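Local coordinates for designed protein (Trypanosoma brucei, PDB 6IEV) that is a designed thioredoxin-fold protein of no known natural activity, probably made to study how partially buried hydrophobic side chains affect stability at high temperature, at residues H23-L28 with D71-D76; S37-V42 with F67-T72; V42-L47 with P93-E98. One frame throughout, in Å; residues are numbered along the deposited sequence.

Contact 1: residues H23-L28 with D71-D76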
loop_
_atom_site.group_PDB
_atom_site.type_symbol
_atom_site.label_atom_id
_atom_site.label_comp_id
_atom_site.label_asym_id
_atom_site.label_seq_id
_atom_site.Cartn_x
_atom_site.Cartn_y
_atom_site.Cartn_z
ATOM N N HIS A 23 14.110 4.392 -10.928
ATOM C CA HIS A 23 14.877 5.238 -11.829
ATOM C C HIS A 23 16.174 4.511 -12.222
ATOM O O HIS A 23 16.911 4.028 -11.354
ATOM C CB HIS A 23 15.167 6.588 -11.174
ATOM C CG HIS A 23 16.131 7.427 -11.956
ATOM N ND1 HIS A 23 15.894 7.810 -13.257
ATOM C CD2 HIS A 23 17.345 7.927 -11.632
ATOM C CE1 HIS A 23 16.925 8.506 -13.708
ATOM N NE2 HIS A 23 17.816 8.599 -12.738
ATOM N N VAL A 24 16.438 4.383 -13.517
ATOM C CA VAL A 24 17.647 3.682 -13.956
ATOM C C VAL A 24 18.872 4.595 -13.817
ATOM O O VAL A 24 18.923 5.687 -14.393
ATOM C CB VAL A 24 17.488 3.163 -15.387
ATOM C CG1 VAL A 24 18.849 2.731 -15.945
ATOM C CG2 VAL A 24 16.526 1.981 -15.395
ATOM N N ILE A 25 19.873 4.126 -13.071
ATOM C CA ILE A 25 21.061 4.911 -12.727
ATOM C C ILE A 25 22.147 4.709 -13.775
ATOM O O ILE A 25 22.424 3.578 -14.195
ATOM C CB ILE A 25 21.579 4.530 -11.331
ATOM C CG1 ILE A 25 20.683 5.152 -10.264
ATOM C CG2 ILE A 25 23.046 4.941 -11.164
ATOM C CD1 ILE A 25 20.687 6.676 -10.268
ATOM N N MET A 26 22.766 5.803 -14.207
ATOM C CA MET A 26 23.820 5.703 -15.211
ATOM C C MET A 26 25.244 5.676 -14.665
ATOM O O MET A 26 26.132 5.190 -15.365
ATOM C CB MET A 26 23.693 6.846 -16.207
ATOM C CG MET A 26 22.793 6.503 -17.352
ATOM S SD MET A 26 22.630 7.957 -18.352
ATOM C CE MET A 26 22.430 9.200 -17.074
ATOM N N SER A 27 25.511 6.184 -13.461
ATOM C CA SER A 27 26.892 6.348 -13.007
ATOM C C SER A 27 26.930 6.384 -11.491
ATOM O O SER A 27 25.929 6.691 -10.824
ATOM C CB SER A 27 27.518 7.649 -13.531
ATOM O OG SER A 27 26.840 8.783 -12.966
ATOM N N LEU A 28 28.127 6.131 -10.958
ATOM C CA LEU A 28 28.335 6.234 -9.519
ATOM C C LEU A 28 28.074 7.652 -9.026
ATOM O O LEU A 28 27.394 7.848 -8.009
ATOM C CB LEU A 28 29.752 5.769 -9.171
ATOM C CG LEU A 28 30.083 5.708 -7.683
ATOM C CD1 LEU A 28 29.077 4.844 -6.943
ATOM C CD2 LEU A 28 31.473 5.187 -7.484
ATOM N N ASP A 71 12.537 6.394 -2.398
ATOM C CA ASP A 71 12.916 6.403 -3.805
ATOM C C ASP A 71 13.594 5.088 -4.162
ATOM O O ASP A 71 14.339 4.522 -3.361
ATOM C CB ASP A 71 13.825 7.598 -4.126
ATOM C CG ASP A 71 13.157 8.955 -3.799
ATOM O OD1 ASP A 71 12.018 9.210 -4.267
ATOM O OD2 ASP A 71 13.779 9.766 -3.073
ATOM N N THR A 72 13.291 4.582 -5.348
ATOM C CA THR A 72 13.806 3.301 -5.790
ATOM C C THR A 72 14.696 3.517 -7.003
ATOM O O THR A 72 14.385 4.336 -7.873
ATOM C CB THR A 72 12.657 2.315 -6.108
ATOM O OG1 THR A 72 11.854 2.802 -7.198
ATOM C CG2 THR A 72 11.762 2.111 -4.869
ATOM N N TYR A 73 15.781 2.741 -7.072
ATOM C CA TYR A 73 16.782 2.882 -8.121
ATOM C C TYR A 73 17.215 1.506 -8.602
ATOM O O TYR A 73 17.154 0.518 -7.860
ATOM C CB TYR A 73 18.006 3.683 -7.636
ATOM C CG TYR A 73 17.652 5.077 -7.128
ATOM C CD1 TYR A 73 17.506 6.149 -8.016
ATOM C CD2 TYR A 73 17.453 5.317 -5.767
ATOM C CE1 TYR A 73 17.188 7.418 -7.568
ATOM C CE2 TYR A 73 17.122 6.590 -5.305
ATOM C CZ TYR A 73 16.996 7.632 -6.209
ATOM O OH TYR A 73 16.690 8.893 -5.761
ATOM N N SER A 74 17.657 1.469 -9.856
ATOM C CA SER A 74 18.126 0.267 -10.525
ATOM C C SER A 74 19.534 0.504 -11.071
ATOM O O SER A 74 19.774 1.484 -11.784
ATOM C CB SER A 74 17.184 -0.082 -11.687
ATOM O OG SER A 74 17.442 -1.390 -12.152
ATOM N N VAL A 75 20.454 -0.417 -10.799
ATOM C CA VAL A 75 21.821 -0.273 -11.278
ATOM C C VAL A 75 22.211 -1.543 -12.020
ATOM O O VAL A 75 22.287 -2.619 -11.418
ATOM C CB VAL A 75 22.799 0.012 -10.131
ATOM C CG1 VAL A 75 24.251 -0.035 -10.670
ATOM C CG2 VAL A 75 22.460 1.359 -9.494
ATOM N N ASP A 76 22.459 -1.426 -13.316
ATOM C CA ASP A 76 22.925 -2.580 -14.076
ATOM C C ASP A 76 24.430 -2.739 -13.850
ATOM O O ASP A 76 25.222 -1.963 -14.390
ATOM C CB ASP A 76 22.582 -2.398 -15.553
ATOM C CG ASP A 76 23.258 -3.443 -16.466
ATOM O OD1 ASP A 76 23.919 -4.395 -15.981
ATOM O OD2 ASP A 76 23.153 -3.278 -17.699
HETATM O O HOH W 1 21.745 0.983 -14.630
#
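T72 starts the pairing: its carbonyl O takes the backbone N of H23 at 3.1 Å. From here strand 23-24, the short edge strand of the mixed sheet of a thioredoxin fold, runs parallel to strand 70-76. The T72 side chain packs on L60 and A64 of helix 53-66. Next comes Y73, whose ring rises on the same face of the sheet as H23. With CG beside its own backbone N (chi1 -58°), the ring brings CD1 to 4.0 Å from H23 CB and 3.9 Å from I25 CD1. Both carbons approach the ring obliquely. Seen from the histidine, Y73 CD1 sits at the edge of the imidazole, near its plane and closest to CD2, while the neighbouring ring atom, H23 NE2, is hydrogen-bonded to E30 of helix 28-35. S74 then uses its backbone in both directions. Its N gives a bond of 3.1 Å to H23 O, and its O receives I25 N at 2.9 Å in a nearly straight bond (171° at the hydrogen). On the face opposite H23 and Y73, the side chains of S74 and V24 both touch K57 of helix 53-66. V75 adds apolar packing: its methyl CG2 meets I25 CB at 3.8 Å, with L31 of helix 28-35 against both side chains. D76 closes the row through a water rather than a direct bond. Its backbone N donates to the water at 2.8 Å, and the water in turn donates to I25 O at 2.7 Å.

Contact 2: residues S37-V42 with F67-T72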
loop_
_atom_site.group_PDB
_atom_site.type_symbol
_atom_site.label_atom_id
_atom_site.label_comp_id
_atom_site.label_asym_id
_atom_site.label_seq_id
_atom_site.Cartn_x
_atom_site.Cartn_y
_atom_site.Cartn_z
ATOM N N SER A 37 20.388 12.267 -0.271
ATOM C CA SER A 37 19.154 12.796 0.285
ATOM C C SER A 37 18.850 12.164 1.642
ATOM O O SER A 37 19.336 11.079 1.984
ATOM C CB SER A 37 17.980 12.522 -0.660
ATOM O OG SER A 37 16.797 12.314 0.076
ATOM N N ASN A 38 18.016 12.854 2.416
ATOM C CA ASN A 38 17.554 12.319 3.688
ATOM C C ASN A 38 16.299 11.470 3.547
ATOM O O ASN A 38 15.858 10.872 4.533
ATOM C CB ASN A 38 17.309 13.456 4.680
ATOM C CG ASN A 38 18.533 13.766 5.513
ATOM O OD1 ASN A 38 18.967 14.918 5.600
ATOM N ND2 ASN A 38 19.109 12.730 6.123
ATOM N N ARG A 39 15.754 11.345 2.341
ATOM C CA ARG A 39 14.804 10.283 2.064
ATOM C C ARG A 39 15.499 8.925 2.053
ATOM O O ARG A 39 16.723 8.817 1.987
ATOM C CB ARG A 39 14.108 10.519 0.727
ATOM C CG ARG A 39 13.268 11.784 0.696
ATOM C CD ARG A 39 13.064 12.307 -0.725
ATOM N NE ARG A 39 12.232 11.423 -1.544
ATOM C CZ ARG A 39 10.906 11.372 -1.487
ATOM N NH1 ARG A 39 10.243 12.164 -0.651
ATOM N NH2 ARG A 39 10.239 10.536 -2.269
ATOM N N ILE A 40 14.694 7.881 2.162
ATOM C CA ILE A 40 15.180 6.513 2.089
ATOM C C ILE A 40 15.240 6.108 0.623
ATOM O O ILE A 40 14.265 6.274 -0.124
ATOM C CB ILE A 40 14.284 5.568 2.901
ATOM C CG1 ILE A 40 14.466 5.846 4.397
ATOM C CG2 ILE A 40 14.570 4.111 2.562
ATOM C CD1 ILE A 40 13.878 4.776 5.272
ATOM N N SER A 41 16.402 5.621 0.201
ATOM C CA SER A 41 16.617 5.121 -1.144
ATOM C C SER A 41 16.717 3.597 -1.131
ATOM O O SER A 41 17.395 3.015 -0.275
ATOM C CB SER A 41 17.901 5.720 -1.736
ATOM O OG SER A 41 18.097 7.058 -1.309
ATOM N N VAL A 42 16.082 2.956 -2.102
ATOM C CA VAL A 42 16.201 1.517 -2.302
ATOM C C VAL A 42 16.817 1.270 -3.671
ATOM O O VAL A 42 16.271 1.711 -4.689
ATOM C CB VAL A 42 14.838 0.821 -2.217
ATOM C CG1 VAL A 42 15.032 -0.671 -2.435
ATOM C CG2 VAL A 42 14.132 1.152 -0.889
ATOM N N PHE A 67 4.929 3.723 -0.960
ATOM C CA PHE A 67 5.769 4.330 0.056
ATOM C C PHE A 67 6.123 5.741 -0.375
ATOM O O PHE A 67 6.836 5.929 -1.376
ATOM C CB PHE A 67 7.025 3.499 0.311
ATOM C CG PHE A 67 6.768 2.284 1.157
ATOM C CD1 PHE A 67 6.716 2.384 2.529
ATOM C CD2 PHE A 67 6.540 1.048 0.571
ATOM C CE1 PHE A 67 6.468 1.270 3.301
ATOM C CE2 PHE A 67 6.296 -0.066 1.339
ATOM C CZ PHE A 67 6.262 0.043 2.700
ATOM N N PRO A 68 5.678 6.721 0.345
ATOM C CA PRO A 68 5.763 8.096 -0.141
ATOM C C PRO A 68 7.183 8.621 -0.118
ATOM O O PRO A 68 7.653 9.224 -1.089
ATOM C CB PRO A 68 4.858 8.862 0.835
ATOM C CG PRO A 68 4.868 8.026 2.126
ATOM C CD PRO A 68 5.400 6.645 1.792
ATOM N N ASP A 69 7.863 8.424 1.012
ATOM C CA ASP A 69 9.184 8.989 1.237
ATOM C C ASP A 69 10.306 8.053 0.814
ATOM O O ASP A 69 11.428 8.161 1.333
ATOM C CB ASP A 69 9.327 9.362 2.713
ATOM C CG ASP A 69 8.379 10.472 3.126
ATOM O OD1 ASP A 69 7.162 10.206 3.278
ATOM O OD2 ASP A 69 8.856 11.617 3.295
ATOM N N VAL A 70 10.042 7.150 -0.126
ATOM C CA VAL A 70 11.008 6.139 -0.530
ATOM C C VAL A 70 11.264 6.306 -2.018
ATOM O O VAL A 70 10.317 6.383 -2.807
ATOM C CB VAL A 70 10.518 4.722 -0.186
ATOM C CG1 VAL A 70 11.186 3.691 -1.060
ATOM C CG2 VAL A 70 10.812 4.439 1.274
ATOM N N ASP A 71 12.537 6.394 -2.398
ATOM C CA ASP A 71 12.916 6.403 -3.805
ATOM C C ASP A 71 13.594 5.088 -4.162
ATOM O O ASP A 71 14.339 4.522 -3.361
ATOM C CB ASP A 71 13.825 7.598 -4.126
ATOM C CG ASP A 71 13.157 8.955 -3.799
ATOM O OD1 ASP A 71 12.018 9.210 -4.267
ATOM O OD2 ASP A 71 13.779 9.766 -3.073
ATOM N N THR A 72 13.291 4.582 -5.348
ATOM C CA THR A 72 13.806 3.301 -5.790
ATOM C C THR A 72 14.696 3.517 -7.003
ATOM O O THR A 72 14.385 4.336 -7.873
ATOM C CB THR A 72 12.657 2.315 -6.108
ATOM O OG1 THR A 72 11.854 2.802 -7.198
ATOM C CG2 THR A 72 11.762 2.111 -4.869
#
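R39 and D71 make a side-on salt bridge at the N-terminal end of this parallel strand pair. NE of R39 points at D71 OD2 (2.7 Å), on the syn side though tilted out of the carboxylate plane, and NH2 reaches D71 OD1 (3.0 Å) from above that plane. Both oxygens lie close to the guanidinium plane, but the two flat groups are turned 33° against each other, so the grip is a little twisted. A bend at chi3 (68°) brings the arginine tip back over the F67-V70 turn, where the same NH2 also donates to P68 O at 3.1 Å. That oxygen uses a lone pair in its own carbonyl plane, though it is tilted away from the guanidinium plane. Three bonds thus fix the rotation of the group. D69, by contrast, belongs to the loose, solvent-facing side: its backbone lies over one face of the guanidinium, but its exposed carboxylate, well out of that plane, feels R39 through charge alone. The first backbone rung, I40 N to D69 O, is likewise weak at 3.4 Å.

Further in, the strands close up. D71 N donates to I40 O at 2.9 Å and V42 N to D71 O at 2.7 Å, both nearly straight. On the face away from the salt bridge, V70 spreads its two methyls between two partners: CG1 meets V42 CG2 at 3.9 Å, and CG2 meets I40 CG2 at 4.0 Å.

These strands, 40-46 and 70-76, are the two arms of a beta-alpha-beta crossover through helix 53-66, whose L63 packs on V70 and whose L60 packs on V42. Helix 112-123 adds L115 against V42 and L123 against I40, which also touches I97 of antiparallel strand 94-99.

Contact 3: residues V42-L47 with P93-E98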
loop_
_atom_site.group_PDB
_atom_site.type_symbol
_atom_site.label_atom_id
_atom_site.label_comp_id
_atom_site.label_asym_id
_atom_site.label_seq_id
_atom_site.Cartn_x
_atom_site.Cartn_y
_atom_site.Cartn_z
ATOM N N VAL A 42 16.082 2.956 -2.102
ATOM C CA VAL A 42 16.201 1.517 -2.302
ATOM C C VAL A 42 16.817 1.270 -3.671
ATOM O O VAL A 42 16.271 1.711 -4.689
ATOM C CB VAL A 42 14.838 0.821 -2.217
ATOM C CG1 VAL A 42 15.032 -0.671 -2.435
ATOM C CG2 VAL A 42 14.132 1.152 -0.889
ATOM N N ILE A 43 17.941 0.560 -3.707
ATOM C CA ILE A 43 18.693 0.350 -4.942
ATOM C C ILE A 43 18.769 -1.140 -5.211
ATOM O O ILE A 43 19.193 -1.910 -4.344
ATOM C CB ILE A 43 20.110 0.944 -4.868
ATOM C CG1 ILE A 43 20.069 2.344 -4.268
ATOM C CG2 ILE A 43 20.774 0.938 -6.246
ATOM C CD1 ILE A 43 21.271 2.616 -3.379
ATOM N N VAL A 44 18.361 -1.546 -6.397
ATOM C CA VAL A 44 18.526 -2.920 -6.832
ATOM C C VAL A 44 19.719 -2.965 -7.787
ATOM O O VAL A 44 19.802 -2.175 -8.739
ATOM C CB VAL A 44 17.246 -3.470 -7.486
ATOM C CG1 VAL A 44 16.936 -2.782 -8.796
ATOM C CG2 VAL A 44 17.377 -4.958 -7.707
ATOM N N PHE A 45 20.669 -3.844 -7.490
ATOM C CA PHE A 45 21.819 -4.108 -8.354
ATOM C C PHE A 45 21.549 -5.399 -9.108
ATOM O O PHE A 45 21.494 -6.464 -8.490
ATOM C CB PHE A 45 23.102 -4.254 -7.528
ATOM C CG PHE A 45 23.547 -2.985 -6.859
ATOM C CD1 PHE A 45 22.964 -2.569 -5.663
ATOM C CD2 PHE A 45 24.548 -2.203 -7.426
ATOM C CE1 PHE A 45 23.372 -1.389 -5.047
ATOM C CE2 PHE A 45 24.962 -1.034 -6.824
ATOM C CZ PHE A 45 24.375 -0.617 -5.636
ATOM N N THR A 46 21.453 -5.321 -10.437
ATOM C CA THR A 46 21.040 -6.456 -11.255
ATOM C C THR A 46 21.976 -6.642 -12.437
ATOM O O THR A 46 22.896 -5.855 -12.668
ATOM C CB THR A 46 19.618 -6.305 -11.808
ATOM O OG1 THR A 46 19.564 -5.161 -12.672
ATOM C CG2 THR A 46 18.631 -6.156 -10.697
ATOM N N LEU A 47 21.723 -7.727 -13.166
ATOM C CA LEU A 47 22.260 -8.069 -14.474
ATOM C C LEU A 47 21.189 -7.891 -15.540
ATOM O O LEU A 47 19.996 -7.847 -15.220
ATOM C CB LEU A 47 22.805 -9.501 -14.464
ATOM C CG LEU A 47 24.213 -9.416 -13.874
ATOM C CD1 LEU A 47 24.914 -10.768 -13.863
ATOM C CD2 LEU A 47 25.045 -8.358 -14.610
ATOM N N PRO A 93 20.699 -10.689 -7.937
ATOM C CA PRO A 93 20.369 -9.306 -7.586
ATOM C C PRO A 93 20.562 -9.057 -6.103
ATOM O O PRO A 93 20.415 -9.973 -5.298
ATOM C CB PRO A 93 18.901 -9.184 -7.986
ATOM C CG PRO A 93 18.372 -10.559 -7.821
ATOM C CD PRO A 93 19.495 -11.479 -8.240
ATOM N N THR A 94 20.925 -7.829 -5.757
ATOM C CA THR A 94 21.021 -7.398 -4.371
ATOM C C THR A 94 20.299 -6.070 -4.222
ATOM O O THR A 94 20.377 -5.209 -5.103
ATOM C CB THR A 94 22.483 -7.253 -3.906
ATOM O OG1 THR A 94 23.120 -8.527 -3.960
ATOM C CG2 THR A 94 22.555 -6.735 -2.474
ATOM N N PHE A 95 19.600 -5.918 -3.104
ATOM C CA PHE A 95 18.956 -4.678 -2.727
ATOM C C PHE A 95 19.743 -4.008 -1.615
ATOM O O PHE A 95 20.136 -4.660 -0.650
ATOM C CB PHE A 95 17.532 -4.951 -2.255
ATOM C CG PHE A 95 16.647 -5.517 -3.321
ATOM C CD1 PHE A 95 15.951 -4.674 -4.168
ATOM C CD2 PHE A 95 16.518 -6.892 -3.483
ATOM C CE1 PHE A 95 15.132 -5.182 -5.156
ATOM C CE2 PHE A 95 15.694 -7.414 -4.466
ATOM C CZ PHE A 95 15.006 -6.556 -5.309
ATOM N N VAL A 96 19.937 -2.699 -1.733
ATOM C CA VAL A 96 20.565 -1.891 -0.694
ATOM C C VAL A 96 19.587 -0.797 -0.283
ATOM O O VAL A 96 18.946 -0.175 -1.141
ATOM C CB VAL A 96 21.886 -1.271 -1.179
ATOM C CG1 VAL A 96 22.435 -0.311 -0.130
ATOM C CG2 VAL A 96 22.914 -2.378 -1.517
ATOM N N ILE A 97 19.446 -0.583 1.018
ATOM C CA ILE A 97 18.608 0.488 1.540
ATOM C C ILE A 97 19.508 1.535 2.169
ATOM O O ILE A 97 20.306 1.217 3.057
ATOM C CB ILE A 97 17.574 -0.038 2.545
ATOM C CG1 ILE A 97 16.762 -1.153 1.895
ATOM C CG2 ILE A 97 16.658 1.094 2.999
ATOM C CD1 ILE A 97 15.786 -1.819 2.839
ATOM N N GLU A 98 19.361 2.786 1.735
ATOM C CA GLU A 98 20.225 3.863 2.184
ATOM C C GLU A 98 19.400 5.052 2.647
ATOM O O GLU A 98 18.275 5.271 2.189
ATOM C CB GLU A 98 21.173 4.311 1.074
ATOM C CG GLU A 98 22.247 3.280 0.739
ATOM C CD GLU A 98 23.630 3.889 0.629
ATOM O OE1 GLU A 98 24.585 3.306 1.187
ATOM O OE2 GLU A 98 23.760 4.951 -0.015
#
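I43 and V96 exchange two backbone hydrogen bonds, I43 N to V96 O at 2.9 Å and V96 N to I43 O at 2.8 Å. F45 and T94 repeat the pattern: F45 N to T94 O at 2.8 Å is almost dead straight (177°), and T94 N to F45 O is longer at 3.1 Å. Between these hydrogen-bonded pairs, V44 and F95 form a non-hydrogen-bonded one. This is where the central sheet of the thioredoxin fold turns antiparallel, and the peptide bond before P93 is cis, as at the family's characteristic cis-proline. Packing then divides between the faces. On one, V44 and F95 lie side by side; chi1 of 67° puts V44 CG1 between the backbone N and carbonyl carbon and swings CG2 over a face of the F95 ring, 3.4 Å from CE1. I56 and L60 of helix 53-66 and L115 of helix 112-123 also touch this phenyl group. On the other face, F45 turns a ring edge to T94 O, while the F45 and V96 side chains meet at a slant, F45 CE1 3.7 Å from V96 CG2. At the end of the pairing, T46 CG2 rests against P93 CB at 4.1 Å.

All three contacts belong to one mixed sheet, whose strands run in the order 23-24, 70-76, 40-46, 94-99, 102-108. Contact 1 joins the first two, contact 2 the second and third, and contact 3 the third and fourth, so strands 70-76 and 40-46 each serve two. The centres of contacts 1 and 3 lie about 9 Å apart, while contact 2 is about 13 Å from either. Along the chain, 42-47 lies between the two segments of contact 1 and follows the first segment of contact 2, sharing V42, while 93-98 comes after both. Distant segments are thus interleaved in one sheet, buried at contact 3 and more open at the others, with helix 53-66 packed against all three.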